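Local coordinates for protein shikimate dehydrogenase (NADP(+)) (Peptoclostridium difficile, PDB 5DZS) that probably catalyses the reversible NADPH-dependent reduction of 3-dehydroshikimate to shikimate, a step in chorismate and aromatic amino acid biosynthesis, at residues B[4-9]-B[33-38]; B[54-59]-B[87-92]. All coordinates share one frame; numbering follows the deposited sequence. Where two conformers were deposited one is given.

Contact 1. Residues B[4-9]-B[33-38]; sequences FGLVGE and YKNFEI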
ATOM      1  N   PHE B   4     -11.101  14.288   4.410  1.00 14.29           N
ATOM      2  CA  PHE B   4     -11.035  12.992   5.077  1.00 14.95           C
ATOM      3  C   PHE B   4     -11.820  13.087   6.380  1.00 16.53           C
ATOM      4  O   PHE B   4     -12.128  14.193   6.860  1.00 15.12           O
ATOM      5  CB  PHE B   4      -9.575  12.646   5.440  1.00 15.80           C
ATOM      6  CG  PHE B   4      -8.649  12.599   4.265  1.00 16.79           C
ATOM      7  CD1 PHE B   4      -8.062  13.733   3.756  1.00 18.29           C
ATOM      8  CD2 PHE B   4      -8.382  11.384   3.643  1.00 16.84           C
ATOM      9  CE1 PHE B   4      -7.236  13.648   2.654  1.00 18.31           C
ATOM     10  CE2 PHE B   4      -7.569  11.304   2.550  1.00 18.27           C
ATOM     11  CZ  PHE B   4      -6.984  12.435   2.058  1.00 18.01           C
ATOM     12  N   GLY B   5     -12.106  11.950   6.996  1.00 15.68           N
ATOM     13  CA  GLY B   5     -12.715  11.998   8.302  1.00 15.90           C
ATOM     14  C   GLY B   5     -12.895  10.664   8.950  1.00 16.61           C
ATOM     15  O   GLY B   5     -12.455   9.632   8.415  1.00 17.06           O
ATOM     16  N   LEU B   6     -13.555  10.700  10.094  1.00 15.94           N
ATOM     17  CA  LEU B   6     -13.792   9.536  10.929  1.00 16.05           C
ATOM     18  C   LEU B   6     -15.281   9.273  11.036  1.00 17.10           C
ATOM     19  O   LEU B   6     -16.039  10.146  11.474  1.00 17.40           O
ATOM     20  CB  LEU B   6     -13.216   9.770  12.330  1.00 18.00           C
ATOM     21  CG  LEU B   6     -13.499   8.692  13.384  1.00 17.67           C
ATOM     22  CD1 LEU B   6     -12.915   7.351  12.996  1.00 18.35           C
ATOM     23  CD2 LEU B   6     -13.015   9.141  14.750  1.00 20.06           C
ATOM     24  N   VAL B   7     -15.692   8.058  10.649  1.00 16.27           N
ATOM     25  CA  VAL B   7     -17.086   7.654  10.698  1.00 17.17           C
ATOM     26  C   VAL B   7     -17.361   6.782  11.924  1.00 17.44           C
ATOM     27  O   VAL B   7     -16.690   5.764  12.133  1.00 18.80           O
ATOM     28  CB  VAL B   7     -17.465   6.882   9.431  1.00 18.36           C
ATOM     29  CG1 VAL B   7     -18.877   6.292   9.537  1.00 22.60           C
ATOM     30  CG2 VAL B   7     -17.346   7.789   8.199  1.00 19.32           C
ATOM     31  N   GLY B   8     -18.345   7.177  12.721  1.00 17.84           N
ATOM     32  CA  GLY B   8     -18.732   6.417  13.912  1.00 19.02           C
ATOM     33  C   GLY B   8     -20.037   6.969  14.416  1.00 21.24           C
ATOM     34  O   GLY B   8     -20.538   7.947  13.884  1.00 21.87           O
ATOM     35  N   GLU B   9     -20.587   6.375  15.462  1.00 23.38           N
ATOM     36  CA  GLU B   9     -21.901   6.819  15.952  1.00 29.40           C
ATOM     37  C   GLU B   9     -21.804   8.043  16.872  1.00 33.01           C
ATOM     38  O   GLU B   9     -22.561   9.020  16.714  1.00 34.28           O
ATOM     39  CB  GLU B   9     -22.592   5.650  16.640  1.00 31.39           C
ATOM     40  CG  GLU B   9     -24.015   5.912  17.082  1.00 35.90           C
ATOM     41  CD  GLU B   9     -24.607   4.711  17.803  1.00 38.85           C
ATOM     42  OE1 GLU B   9     -23.832   3.850  18.290  1.00 43.78           O
ATOM     43  OE2 GLU B   9     -25.852   4.631  17.887  1.00 44.21           O
ATOM     44  N   TYR B  33      -9.285  16.964   7.985  1.00 15.90           N
ATOM     45  CA  TYR B  33      -9.950  15.794   8.564  1.00 15.81           C
ATOM     46  C   TYR B  33     -10.920  16.206   9.650  1.00 15.91           C
ATOM     47  O   TYR B  33     -10.584  16.982  10.528  1.00 17.18           O
ATOM     48  CB  TYR B  33      -8.863  14.881   9.158  1.00 15.97           C
ATOM     49  CG  TYR B  33      -9.264  13.483   9.659  1.00 15.32           C
ATOM     50  CD1 TYR B  33      -9.981  13.327  10.824  1.00 16.43           C
ATOM     51  CD2 TYR B  33      -8.835  12.367   9.004  1.00 16.59           C
ATOM     52  CE1 TYR B  33     -10.291  12.052  11.300  1.00 15.91           C
ATOM     53  CE2 TYR B  33      -9.112  11.090   9.463  1.00 16.80           C
ATOM     54  CZ  TYR B  33      -9.823  10.952  10.613  1.00 16.77           C
ATOM     55  OH  TYR B  33     -10.057   9.644  11.071  1.00 17.20           O
ATOM     56  N   LYS B  34     -12.147  15.702   9.574  1.00 17.10           N
ATOM     57  CA  LYS B  34     -13.119  15.980  10.621  1.00 17.85           C
ATOM     58  C   LYS B  34     -13.911  14.746  11.020  1.00 17.42           C
ATOM     59  O   LYS B  34     -13.886  13.735  10.335  1.00 18.32           O
ATOM     60  CB  LYS B  34     -14.049  17.122  10.265  1.00 22.08           C
ATOM     61  CG  LYS B  34     -15.183  16.763   9.340  1.00 19.70           C
ATOM     62  CD  LYS B  34     -16.124  17.964   9.165  1.00 19.71           C
ATOM     63  CE  LYS B  34     -17.382  17.542   8.479  1.00 17.95           C
ATOM     64  NZ  LYS B  34     -18.366  16.858   9.380  1.00 17.83           N
ATOM     65  N   ASN B  35     -14.637  14.829  12.100  1.00 16.82           N
ATOM     66  CA  ASN B  35     -15.547  13.763  12.483  1.00 17.37           C
ATOM     67  C   ASN B  35     -16.783  13.752  11.603  1.00 17.33           C
ATOM     68  O   ASN B  35     -17.343  14.815  11.286  1.00 17.67           O
ATOM     69  CB  ASN B  35     -16.011  13.971  13.935  1.00 19.37           C
ATOM     70  CG  ASN B  35     -14.933  13.636  14.968  1.00 21.21           C
ATOM     71  OD1 ASN B  35     -14.100  12.777  14.756  1.00 21.76           O
ATOM     72  ND2 ASN B  35     -14.951  14.361  16.081  1.00 27.39           N
ATOM     73  N   PHE B  36     -17.242  12.538  11.285  1.00 16.40           N
ATOM     74  CA  PHE B  36     -18.480  12.292  10.576  1.00 16.59           C
ATOM     75  C   PHE B  36     -19.366  11.395  11.473  1.00 17.35           C
ATOM     76  O   PHE B  36     -19.391  10.183  11.311  1.00 17.84           O
ATOM     77  CB  PHE B  36     -18.296  11.579   9.234  1.00 17.02           C
ATOM     78  CG  PHE B  36     -17.555  12.354   8.181  1.00 16.24           C
ATOM     79  CD1 PHE B  36     -18.021  13.588   7.732  1.00 16.65           C
ATOM     80  CD2 PHE B  36     -16.426  11.833   7.580  1.00 18.67           C
ATOM     81  CE1 PHE B  36     -17.362  14.264   6.709  1.00 17.14           C
ATOM     82  CE2 PHE B  36     -15.764  12.535   6.566  1.00 17.55           C
ATOM     83  CZ  PHE B  36     -16.244  13.730   6.128  1.00 16.84           C
ATOM     84  N   GLU B  37     -20.080  11.978  12.406  1.00 18.30           N
ATOM     85  CA  GLU B  37     -21.015  11.204  13.228  1.00 19.45           C
ATOM     86  C   GLU B  37     -22.187  10.810  12.334  1.00 19.17           C
ATOM     87  O   GLU B  37     -22.787  11.661  11.669  1.00 21.77           O
ATOM     88  CB  GLU B  37     -21.492  12.019  14.426  1.00 23.13           C
ATOM     89  CG  GLU B  37     -20.435  12.299  15.482  1.00 27.29           C
ATOM     90  CD  GLU B  37     -21.039  12.860  16.769  1.00 33.62           C
ATOM     91  OE1 GLU B  37     -22.072  13.572  16.706  1.00 42.24           O
ATOM     92  OE2 GLU B  37     -20.491  12.585  17.845  1.00 35.72           O
ATOM     93  N   ILE B  38     -22.528   9.534  12.326  0.50 18.29           N
ATOM     94  CA  ILE B  38     -23.632   9.040  11.517  0.50 19.22           C
ATOM     95  C   ILE B  38     -24.379   7.996  12.301  0.50 21.03           C
ATOM     96  O   ILE B  38     -23.780   7.072  12.871  0.50 22.45           O
ATOM     97  CB  ILE B  38     -23.150   8.467  10.165  0.50 18.86           C
ATOM     98  CG1 ILE B  38     -22.410   9.549   9.361  0.50 19.04           C
ATOM     99  CG2 ILE B  38     -24.323   7.896   9.370  0.50 20.38           C
ATOM    100  CD1 ILE B  38     -21.864   9.040   8.055  0.50 18.32           C
TER
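Parallel pairing of strand 4-8 with strand 33-37 joins the first two strands of the substrate-binding domain in its mixed sheet, where 31-37 is one of the two outer strands within this chain. The strand axes pass 4.4 Å apart at 25°, and Phe4 to Gly8 face Tyr33 to Glu37 one for one. Backbone bonds alternate between the strands: Lys34 N to Phe4 O, Leu6 N to Lys34 O, Phe36 N to Leu6 O, a weak one from Gly8 N to Phe36 O, and Ile38 N to Gly8 O. The crossover between the strands runs through helix 16-27, making this a beta-alpha-beta unit. On the face that carries Leu6 and Asn35, the Tyr33 ring lies flat over Gly5. Its CG stands anti to the backbone N (chi1 -172°), which swings the ring across the neighbouring strand and places Gly5 CA 3.7 Å from the ring centroid, a CH-pi contact almost on the ring normal. Tyr33 OH sits 3.4 Å from Leu6 CB and bonds to Asn59 OD1, while His20 of the helix stacks on the ring. The side chains of Leu6 and Asn35 run side by side, Leu6 CD2 3.8 Å from Asn35 OD1; that oxygen bonds to Ser14 OG, whose residue is predicted to bind shikimate. On the other face Phe36 spans two residues: CE2 approaches Gly5 CA to 3.5 Å and CB packs 4.0 Å from Val7 CG2.

Contact 2. Residues B[54-59]-B[87-92]; sequences GIQGVN and TILLRE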
ATOM      1  N   GLY B  54     -16.671  13.378  -3.190  1.00 16.18           N
ATOM      2  CA  GLY B  54     -15.235  13.196  -3.394  1.00 15.94           C
ATOM      3  C   GLY B  54     -14.412  13.185  -2.141  1.00 17.35           C
ATOM      4  O   GLY B  54     -13.328  13.777  -2.116  1.00 19.10           O
ATOM      5  N   ILE B  55     -14.940  12.593  -1.080  1.00 15.81           N
ATOM      6  CA  ILE B  55     -14.210  12.445   0.170  1.00 15.20           C
ATOM      7  C   ILE B  55     -13.161  11.363  -0.071  1.00 15.70           C
ATOM      8  O   ILE B  55     -13.497  10.214  -0.287  1.00 16.42           O
ATOM      9  CB  ILE B  55     -15.136  12.103   1.341  1.00 15.21           C
ATOM     10  CG1 ILE B  55     -16.337  13.070   1.412  1.00 16.04           C
ATOM     11  CG2 ILE B  55     -14.351  12.044   2.641  1.00 15.71           C
ATOM     12  CD1 ILE B  55     -15.961  14.529   1.585  1.00 15.66           C
ATOM     13  N   GLN B  56     -11.880  11.730  -0.057  1.00 15.27           N
ATOM     14  CA  GLN B  56     -10.836  10.795  -0.478  1.00 16.09           C
ATOM     15  C   GLN B  56     -10.695   9.581   0.406  1.00 15.58           C
ATOM     16  O   GLN B  56     -10.370   8.476  -0.073  1.00 16.21           O
ATOM     17  CB  GLN B  56      -9.487  11.525  -0.601  1.00 17.79           C
ATOM     18  CG  GLN B  56      -8.393  10.663  -1.177  1.00 20.52           C
ATOM     19  CD  GLN B  56      -7.131  11.413  -1.464  1.00 25.59           C
ATOM     20  OE1 GLN B  56      -7.147  12.578  -1.890  1.00 30.83           O
ATOM     21  NE2 GLN B  56      -6.006  10.732  -1.266  1.00 27.46           N
ATOM     22  N   GLY B  57     -10.846   9.773   1.693  1.00 15.68           N
ATOM     23  CA  GLY B  57     -10.717   8.648   2.609  1.00 17.29           C
ATOM     24  C   GLY B  57     -11.429   8.853   3.910  1.00 16.31           C
ATOM     25  O   GLY B  57     -11.537  10.002   4.374  1.00 16.52           O
ATOM     26  N   VAL B  58     -11.850   7.763   4.541  1.00 15.93           N
ATOM     27  CA  VAL B  58     -12.403   7.858   5.875  1.00 15.84           C
ATOM     28  C   VAL B  58     -11.882   6.725   6.716  1.00 15.36           C
ATOM     29  O   VAL B  58     -11.556   5.637   6.191  1.00 17.97           O
ATOM     30  CB  VAL B  58     -13.948   7.865   5.961  1.00 16.89           C
ATOM     31  CG1 VAL B  58     -14.512   9.052   5.190  1.00 17.05           C
ATOM     32  CG2 VAL B  58     -14.547   6.579   5.467  1.00 17.08           C
ATOM     33  N   ASN B  59     -11.755   6.970   8.001  1.00 14.50           N
ATOM     34  CA  ASN B  59     -11.617   5.899   8.953  1.00 14.98           C
ATOM     35  C   ASN B  59     -12.998   5.503   9.433  1.00 15.71           C
ATOM     36  O   ASN B  59     -13.942   6.293   9.378  1.00 15.99           O
ATOM     37  CB  ASN B  59     -10.762   6.335  10.129  1.00 15.82           C
ATOM     38  CG  ASN B  59      -9.318   6.511   9.754  1.00 16.53           C
ATOM     39  OD1 ASN B  59      -8.760   7.600   9.893  1.00 17.64           O
ATOM     40  ND2 ASN B  59      -8.697   5.453   9.273  1.00 17.12           N
ATOM     41  N   THR B  87     -10.422   1.587   7.475  1.00 15.65           N
ATOM     42  CA  THR B  87      -9.843   2.594   6.571  1.00 15.75           C
ATOM     43  C   THR B  87     -10.454   2.373   5.196  1.00 16.60           C
ATOM     44  O   THR B  87     -10.391   1.258   4.675  1.00 16.84           O
ATOM     45  CB  THR B  87      -8.308   2.470   6.530  1.00 17.89           C
ATOM     46  OG1 THR B  87      -7.767   2.672   7.852  1.00 19.08           O
ATOM     47  CG2 THR B  87      -7.679   3.474   5.576  1.00 19.09           C
ATOM     48  N   ILE B  88     -11.034   3.417   4.625  1.00 15.38           N
ATOM     49  CA  ILE B  88     -11.640   3.355   3.296  1.00 15.51           C
ATOM     50  C   ILE B  88     -10.965   4.394   2.388  1.00 16.59           C
ATOM     51  O   ILE B  88     -10.724   5.543   2.834  1.00 15.58           O
ATOM     52  CB  ILE B  88     -13.155   3.635   3.356  1.00 16.81           C
ATOM     53  CG1 ILE B  88     -13.868   2.509   4.127  1.00 19.25           C
ATOM     54  CG2 ILE B  88     -13.783   3.807   1.966  1.00 18.35           C
ATOM     55  CD1 ILE B  88     -15.325   2.764   4.456  1.00 19.52           C
ATOM     56  N   LEU B  89     -10.703   4.018   1.149  1.00 15.79           N
ATOM     57  CA  LEU B  89     -10.107   4.890   0.132  1.00 15.04           C
ATOM     58  C   LEU B  89     -11.061   4.951  -1.059  1.00 15.58           C
ATOM     59  O   LEU B  89     -11.530   3.914  -1.544  1.00 16.36           O
ATOM     60  CB  LEU B  89      -8.777   4.320  -0.332  1.00 15.87           C
ATOM     61  CG  LEU B  89      -8.119   4.984  -1.549  1.00 17.00           C
ATOM     62  CD1 LEU B  89      -7.804   6.462  -1.391  1.00 18.27           C
ATOM     63  CD2 LEU B  89      -6.850   4.217  -1.889  1.00 20.05           C
ATOM     64  N   LEU B  90     -11.333   6.158  -1.548  1.00 15.41           N
ATOM     65  CA  LEU B  90     -12.104   6.406  -2.773  1.00 16.24           C
ATOM     66  C   LEU B  90     -11.151   6.645  -3.938  1.00 16.77           C
ATOM     67  O   LEU B  90     -10.321   7.545  -3.896  1.00 18.08           O
ATOM     68  CB  LEU B  90     -12.982   7.661  -2.606  1.00 16.36           C
ATOM     69  CG  LEU B  90     -13.706   8.165  -3.858  1.00 17.11           C
ATOM     70  CD1 LEU B  90     -14.824   7.219  -4.262  1.00 18.22           C
ATOM     71  CD2 LEU B  90     -14.253   9.585  -3.581  1.00 17.53           C
ATOM     72  N   ARG B  91     -11.282   5.829  -4.979  1.00 18.36           N
ATOM     73  CA  ARG B  91     -10.543   6.010  -6.224  1.00 19.72           C
ATOM     74  C   ARG B  91     -11.414   5.639  -7.382  1.00 21.40           C
ATOM     75  O   ARG B  91     -11.990   4.560  -7.417  1.00 20.83           O
ATOM     76  CB  ARG B  91      -9.255   5.160  -6.252  1.00 22.26           C
ATOM     77  CG  ARG B  91      -8.127   5.609  -5.369  1.00 23.73           C
ATOM     78  CD  ARG B  91      -7.539   6.956  -5.755  1.00 27.51           C
ATOM     79  NE  ARG B  91      -6.485   7.308  -4.805  1.00 36.92           N
ATOM     80  CZ  ARG B  91      -5.995   8.536  -4.647  1.00 42.30           C
ATOM     81  NH1 ARG B  91      -6.438   9.548  -5.398  1.00 45.20           N
ATOM     82  NH2 ARG B  91      -5.057   8.753  -3.731  1.00 44.20           N
ATOM     83  N   GLU B  92     -11.520   6.566  -8.342  1.00 23.21           N
ATOM     84  CA  GLU B  92     -12.298   6.321  -9.551  1.00 26.01           C
ATOM     85  C   GLU B  92     -13.711   5.801  -9.241  1.00 23.19           C
ATOM     86  O   GLU B  92     -14.200   4.842  -9.833  1.00 25.55           O
ATOM     87  CB  GLU B  92     -11.525   5.404 -10.509  1.00 29.61           C
ATOM     88  CG  GLU B  92     -10.307   6.065 -11.168  1.00 32.68           C
ATOM     89  CD  GLU B  92      -9.064   6.196 -10.292  1.00 42.31           C
ATOM     90  OE1 GLU B  92      -8.575   5.167  -9.760  1.00 45.40           O
ATOM     91  OE2 GLU B  92      -8.506   7.325 -10.212  1.00 46.72           O
TER
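Segments 54-59 and 87-92 run antiparallel, their strand axes 4.7 Å apart and 170° between directions, so that strand 87-91 enters the mixed sheet against its neighbour 57-60. Val58 and Ile88 form the hydrogen-bonded pair, bonded both ways through N and O. Gly57-Leu89 and Asn59-Thr87 flank it as non-hydrogen-bonded pairs. Beyond Gly57, Leu90 N reaches Gln56 O at 2.9 Å in a virtually straight N-H...O bond (179°). Before the strand, the chain leaves helix 46-53 through a Schellman motif at Gly54, and Leu90 packs against this turn, CD2 lying 3.4 Å from Ile55 O. Val58 and Ile88 point the same way, with CG2 of the valine 3.9 Å from CB of the isoleucine. On the other face, the Asn59 and Thr87 side chains lie side by side; Asn59 ND2 and Thr87 OG1 both bond to Ser243 OG, ND2 also reaches Asn86 O, and Asn59 OD1 is taken by Tyr33 OH. The Gln56 amide and Arg91 guanidinium cross with planes 47° apart. The polar groups of Asn59, Thr87, Gln56 and Arg91 converge on helix 233-248, where Trp247 O, weakly bonded to both Gln56 NE2 and Arg91 NH2, probably eases the closeness of these two donors.

The two contacts lie in series along the chain, contact 1 closing at residue 38 before contact 2 opens at 54, with helix 46-53 between them. Their centres are about 12 Å apart in one mixed sheet, where strands 31-37, 2-8, 57-60 and 87-91 follow one another and the last runs against the other three. Strands 2-8 and 57-60 are direct neighbours, so the contacts touch: Gly5 O lies 2.8 Å from Asn59 N, a probable hydrogen bond. Together they unite four of the six strands of this sheet in the substrate-binding domain, and Ser14, Thr61 and Asn86, all predicted to bind shikimate, lie close to it.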